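Local atomic coordinates of catalase (Bacillus pumilus, PDB entry 4QOM), a protein that catalyses, as a haem-containing catalase, the breakdown of hydrogen peroxide to water and molecular oxygen. Residues V55-G60 and R94-I99. Numbering follows the deposited sequence.
Sequences VVHARG and RFSTVI. With HEM (protoporphyrin IX containing Fe), chain E; PYG (benzene-1,2,3-triol), chain H.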
ATOM      1  N   VAL A  55      -5.838  11.059   9.800  1.00 14.11           N
ATOM      2  CA  VAL A  55      -4.803  11.455  10.754  1.00 15.79           C
ATOM      3  C   VAL A  55      -5.343  12.378  11.862  1.00 14.84           C
ATOM      4  O   VAL A  55      -4.820  12.377  12.999  1.00 16.36           O
ATOM      5  CB  VAL A  55      -3.573  12.106   9.999  1.00 15.53           C
ATOM      6  CG1 VAL A  55      -3.903  13.436   9.331  1.00 17.03           C
ATOM      7  CG2 VAL A  55      -2.334  12.176  10.898  1.00 16.07           C
ATOM      8  N   VAL A  56      -6.330  13.228  11.535  1.00 16.47           N
ATOM      9  CA  VAL A  56      -7.147  13.921  12.539  1.00 16.03           C
ATOM     10  C   VAL A  56      -8.580  13.806  12.106  1.00 15.46           C
ATOM     11  O   VAL A  56      -8.860  13.461  10.927  1.00 16.60           O
ATOM     12  CB  VAL A  56      -6.740  15.433  12.670  1.00 16.88           C
ATOM     13  CG1 VAL A  56      -5.432  15.540  13.388  1.00 16.89           C
ATOM     14  CG2 VAL A  56      -6.659  16.090  11.325  1.00 17.32           C
ATOM     15  N   HIS A  57      -9.512  14.087  12.992  1.00 14.90           N
ATOM     16  CA  HIS A  57     -10.951  13.930  12.727  1.00 15.27           C
ATOM     17  C   HIS A  57     -11.409  12.477  12.406  1.00 15.29           C
ATOM     18  O   HIS A  57     -12.278  12.227  11.569  1.00 15.58           O
ATOM     19  CB  HIS A  57     -11.444  14.874  11.649  1.00 16.57           C
ATOM     20  CG  HIS A  57     -11.309  16.360  11.977  1.00 15.65           C
ATOM     21  ND1 HIS A  57     -12.388  17.139  12.305  1.00 16.32           N
ATOM     22  CD2 HIS A  57     -10.237  17.195  11.999  1.00 16.28           C
ATOM     23  CE1 HIS A  57     -12.007  18.391  12.506  1.00 16.76           C
ATOM     24  NE2 HIS A  57     -10.710  18.477  12.293  1.00 17.09           N
ATOM     25  N   ALA A  58     -10.665  11.579  12.976  1.00 15.30           N
ATOM     26  CA  ALA A  58     -10.877  10.135  12.761  1.00 15.10           C
ATOM     27  C   ALA A  58     -12.297   9.664  13.146  1.00 16.43           C
ATOM     28  O   ALA A  58     -12.876   8.820  12.445  1.00 16.54           O
ATOM     29  CB  ALA A  58      -9.839   9.341  13.466  1.00 15.52           C
ATOM     30  N   ARG A  59     -12.826  10.139  14.265  1.00 16.39           N
ATOM     31  CA  ARG A  59     -14.165   9.886  14.728  1.00 16.85           C
ATOM     32  C   ARG A  59     -15.166  10.820  14.067  1.00 18.84           C
ATOM     33  O   ARG A  59     -15.063  12.037  14.239  1.00 17.38           O
ATOM     34  CB  ARG A  59     -14.272  10.026  16.250  1.00 17.31           C
ATOM     35  CG  ARG A  59     -15.721  10.071  16.793  1.00 18.40           C
ATOM     36  CD  ARG A  59     -16.566   8.852  16.578  1.00 18.28           C
ATOM     37  NE  ARG A  59     -16.511   7.961  17.714  1.00 19.58           N
ATOM     38  CZ  ARG A  59     -17.161   6.802  17.790  1.00 19.53           C
ATOM     39  NH1 ARG A  59     -17.961   6.375  16.813  1.00 18.96           N
ATOM     40  NH2 ARG A  59     -17.073   6.111  18.907  1.00 21.37           N
ATOM     41  N   GLY A  60     -16.165  10.231  13.372  1.00 18.16           N
ATOM     42  CA  GLY A  60     -17.190  11.057  12.772  1.00 19.63           C
ATOM     43  C   GLY A  60     -18.322  10.315  12.184  1.00 19.03           C
ATOM     44  O   GLY A  60     -18.403   9.061  12.293  1.00 17.04           O
ATOM     45  N   ARG A  94     -19.890  15.358   6.559  1.00 17.96           N
ATOM     46  CA  ARG A  94     -19.351  14.585   7.639  1.00 19.29           C
ATOM     47  C   ARG A  94     -19.056  15.531   8.816  1.00 18.94           C
ATOM     48  O   ARG A  94     -18.401  16.551   8.665  1.00 17.84           O
ATOM     49  CB  ARG A  94     -18.098  13.833   7.220  1.00 18.49           C
ATOM     50  CG  ARG A  94     -17.514  12.896   8.248  1.00 18.54           C
ATOM     51  CD  ARG A  94     -16.474  11.910   7.690  1.00 18.30           C
ATOM     52  NE  ARG A  94     -15.790  11.062   8.677  1.00 16.38           N
ATOM     53  CZ  ARG A  94     -14.882  11.454   9.559  1.00 15.77           C
ATOM     54  NH1 ARG A  94     -14.485  12.708   9.614  1.00 14.40           N
ATOM     55  NH2 ARG A  94     -14.394  10.593  10.421  1.00 15.95           N
ATOM     56  N   PHE A  95     -19.534  15.093   9.980  1.00 18.42           N
ATOM     57  CA  PHE A  95     -19.218  15.750  11.249  1.00 18.75           C
ATOM     58  C   PHE A  95     -18.233  14.902  12.015  1.00 17.62           C
ATOM     59  O   PHE A  95     -18.168  13.666  11.815  1.00 17.77           O
ATOM     60  CB  PHE A  95     -20.485  15.939  12.098  1.00 20.48           C
ATOM     61  CG  PHE A  95     -21.572  16.738  11.439  1.00 21.13           C
ATOM     62  CD1 PHE A  95     -21.475  18.126  11.301  1.00 20.29           C
ATOM     63  CD2 PHE A  95     -22.725  16.134  11.020  1.00 20.50           C
ATOM     64  CE1 PHE A  95     -22.501  18.829  10.714  1.00 21.80           C
ATOM     65  CE2 PHE A  95     -23.750  16.837  10.459  1.00 21.49           C
ATOM     66  CZ  PHE A  95     -23.651  18.188  10.320  1.00 20.92           C
ATOM     67  N   SER A  96     -17.431  15.511  12.917  1.00 16.81           N
ATOM     68  CA  SER A  96     -16.348  14.771  13.531  1.00 16.42           C
ATOM     69  C   SER A  96     -15.860  15.436  14.832  1.00 17.17           C
ATOM     70  O   SER A  96     -16.053  16.649  15.044  1.00 17.64           O
ATOM     71  CB  SER A  96     -15.227  14.600  12.492  1.00 16.54           C
ATOM     72  OG  SER A  96     -14.791  15.852  12.020  1.00 16.89           O
ATOM     73  N   THR A  97     -15.203  14.669  15.688  1.00 17.28           N
ATOM     74  CA  THR A  97     -14.278  15.241  16.644  1.00 17.22           C
ATOM     75  C   THR A  97     -12.914  15.457  15.961  1.00 17.07           C
ATOM     76  O   THR A  97     -12.812  15.386  14.711  1.00 17.17           O
ATOM     77  CB  THR A  97     -14.207  14.404  17.905  1.00 18.40           C
ATOM     78  OG1 THR A  97     -13.673  13.116  17.619  1.00 16.63           O
ATOM     79  CG2 THR A  97     -15.636  14.273  18.542  1.00 18.39           C
ATOM     80  N   VAL A  98     -11.863  15.704  16.730  1.00 17.18           N
ATOM     81  CA  VAL A  98     -10.554  15.985  16.131  1.00 16.85           C
ATOM     82  C   VAL A  98      -9.453  15.009  16.507  1.00 16.70           C
ATOM     83  O   VAL A  98      -8.808  14.461  15.638  1.00 16.69           O
ATOM     84  CB  VAL A  98     -10.086  17.408  16.436  1.00 17.60           C
ATOM     85  CG1 VAL A  98      -8.712  17.643  15.821  1.00 17.43           C
ATOM     86  CG2 VAL A  98     -11.117  18.384  15.908  1.00 18.32           C
ATOM     87  N   ILE A  99      -9.119  14.954  17.813  1.00 16.20           N
ATOM     88  CA  ILE A  99      -7.841  14.445  18.255  1.00 16.87           C
ATOM     89  C   ILE A  99      -7.807  12.918  18.389  1.00 17.01           C
ATOM     90  O   ILE A  99      -6.855  12.268  17.960  1.00 17.54           O
ATOM     91  CB  ILE A  99      -7.375  15.116  19.508  1.00 16.72           C
ATOM     92  CG1 ILE A  99      -6.979  16.616  19.149  1.00 17.11           C
ATOM     93  CG2 ILE A  99      -6.189  14.416  20.090  1.00 17.73           C
ATOM     94  CD1 ILE A  99      -5.779  16.819  18.195  1.00 16.87           C
TER
HETATM   95  CHA HEM E 501      -9.341  16.504   8.425  0.50 15.30           C
HETATM   96  CHB HEM E 501      -5.103  18.652   7.671  0.50 15.92           C
HETATM   97  CHC HEM E 501      -6.833  22.803   9.748  0.50 16.39           C
HETATM   98  CHD HEM E 501     -11.285  20.903   9.328  0.50 16.49           C
HETATM   99  C1A HEM E 501      -8.033  16.725   8.092  0.50 15.18           C
HETATM  100  C2A HEM E 501      -7.139  15.726   7.614  0.50 14.73           C
HETATM  101  C3A HEM E 501      -5.960  16.344   7.373  0.50 15.01           C
HETATM  102  C4A HEM E 501      -6.104  17.691   7.752  0.50 15.60           C
HETATM  103  CMA HEM E 501      -4.707  15.745   6.829  0.50 14.49           C
HETATM  104  CAA HEM E 501      -7.486  14.307   7.301  0.50 13.82           C
HETATM  105  CBA HEM E 501      -8.153  14.291   5.911  0.50 13.83           C
HETATM  106  CGA HEM E 501      -8.582  12.920   5.425  0.50 13.85           C
HETATM  107  O1A HEM E 501      -9.446  12.826   4.473  0.50 14.68           O
HETATM  108  O2A HEM E 501      -8.026  11.903   5.920  0.50 13.49           O
HETATM  109  C1B HEM E 501      -5.243  19.950   8.213  0.50 16.56           C
HETATM  110  C2B HEM E 501      -4.148  20.871   8.252  0.50 16.78           C
HETATM  111  C3B HEM E 501      -4.609  21.984   8.865  0.50 16.72           C
HETATM  112  C4B HEM E 501      -6.035  21.801   9.133  0.50 16.36           C
HETATM  113  CMB HEM E 501      -2.747  20.601   7.777  0.50 16.44           C
HETATM  114  CAB HEM E 501      -3.880  23.223   9.146  0.50 17.13           C
HETATM  115  CBB HEM E 501      -2.644  23.223   8.704  0.50 18.74           C
HETATM  116  C1C HEM E 501      -8.218  22.651   9.793  0.50 16.72           C
HETATM  117  C2C HEM E 501      -9.128  23.722   9.788  0.50 16.69           C
HETATM  118  C3C HEM E 501     -10.384  23.184   9.713  0.50 16.72           C
HETATM  119  C4C HEM E 501     -10.270  21.777   9.530  0.50 16.56           C
HETATM  120  CMC HEM E 501      -8.800  25.169   9.982  0.50 17.42           C
HETATM  121  CAC HEM E 501     -11.610  23.910   9.601  0.50 17.00           C
HETATM  122  CBC HEM E 501     -11.561  25.191   9.234  0.50 18.72           C
HETATM  123  C1D HEM E 501     -11.051  19.536   9.081  0.50 16.41           C
HETATM  124  C2D HEM E 501     -12.169  18.600   9.025  0.50 15.84           C
HETATM  125  C3D HEM E 501     -11.642  17.375   8.794  0.50 14.87           C
HETATM  126  C4D HEM E 501     -10.192  17.582   8.708  0.50 15.56           C
HETATM  127  CMD HEM E 501     -13.617  18.986   9.184  0.50 15.83           C
HETATM  128  CAD HEM E 501     -12.407  16.087   8.631  0.50 14.22           C
HETATM  129  CBD HEM E 501     -13.030  15.982   7.218  0.50 13.64           C
HETATM  130  CGD HEM E 501     -13.825  14.703   7.118  0.50 13.60           C
HETATM  131  O1D HEM E 501     -14.972  14.733   7.625  0.50 13.54           O
HETATM  132  O2D HEM E 501     -13.287  13.667   6.602  0.50 13.60           O
HETATM  133  NA  HEM E 501      -7.408  17.928   8.168  0.50 15.62           N
HETATM  134  NB  HEM E 501      -6.315  20.576   8.681  0.50 16.43           N
HETATM  135  NC  HEM E 501      -8.940  21.511   9.507  0.50 16.64           N
HETATM  136  ND  HEM E 501      -9.900  18.882   8.904  0.50 16.39           N
HETATM  137 FE   HEM E 501      -8.193  19.692   8.790  0.50 18.87          FE
HETATM  138  C1  PYG H 504      -7.550  19.938  12.999  1.00 35.17           C
HETATM  139  C2  PYG H 504      -8.652  20.691  13.585  1.00 31.10           C
HETATM  140  C3  PYG H 504      -8.498  21.183  14.956  1.00 31.87           C
HETATM  141  C4  PYG H 504      -7.337  20.941  15.701  1.00 34.78           C
HETATM  142  C5  PYG H 504      -6.289  20.209  15.131  1.00 34.68           C
HETATM  143  C6  PYG H 504      -6.422  19.730  13.831  1.00 35.28           C
HETATM  144  O1  PYG H 504      -7.644  19.501  11.684  1.00 36.48           O
HETATM  145  O2  PYG H 504      -9.743  20.907  12.871  1.00 27.81           O
HETATM  146  O3  PYG H 504      -9.519  21.833  15.468  1.00 35.45           O
HETATM  147  O   HOH W   1      -8.395  11.875  15.012  1.00 13.80           O
HETATM  148  O   HOH W   2     -11.561  12.195  16.002  1.00 15.96           O
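Val98 lays CG2 over one face of the His57 imidazole, a CH-pi contact 3.8 Å from the ring centroid, while C3D of the haem lies over the centre of the opposite face. This arrangement forms part of the distal side of the haem pocket of the catalase fold, built where the loop before strand 60-69 meets the end of strand 88-96; His57 is probably the distal histidine that, in haem catalases, helps to break down peroxide. Both edge nitrogens of the ring are engaged. ND1 donates to Ser96 OG at 2.7 Å, almost in the ring plane, and NE2 shares a hydrogen bond with O2 of the bound benzene-1,2,3-triol. A serine suits this place because its short side chain offers a hydroxyl acceptor to ND1; chi1 of 58° sets OG between the backbone N and the carbonyl carbon, facing the imidazole, and the bond helps to fix the ring's rotation. Val98 N-H and Ile99 N-H both go to Asp110, while Val98 O accepts from His57 N at 2.8 Å, so the backbone of the histidine is held as well. Arg94 runs out extended from CG to NE (chi1 -175°) and brings NH1 and NH2 end-on to His57 O, in the carbonyl plane; NH1 also donates to haem O1D at 2.9 Å. A leucine here would probably leave propionate oxygen O1D without the charged donor NH1, and His57 O without either of these two N-H donors. Gly60 pairs with Ser96 and passes CA over the guanidinium face, where a CB would clash with Arg94 CZ. Next to this pair, Thr97 N donates to Arg59 O at 3.0 Å, and Thr97 OG1 rests 3.4 Å from Arg59 CB.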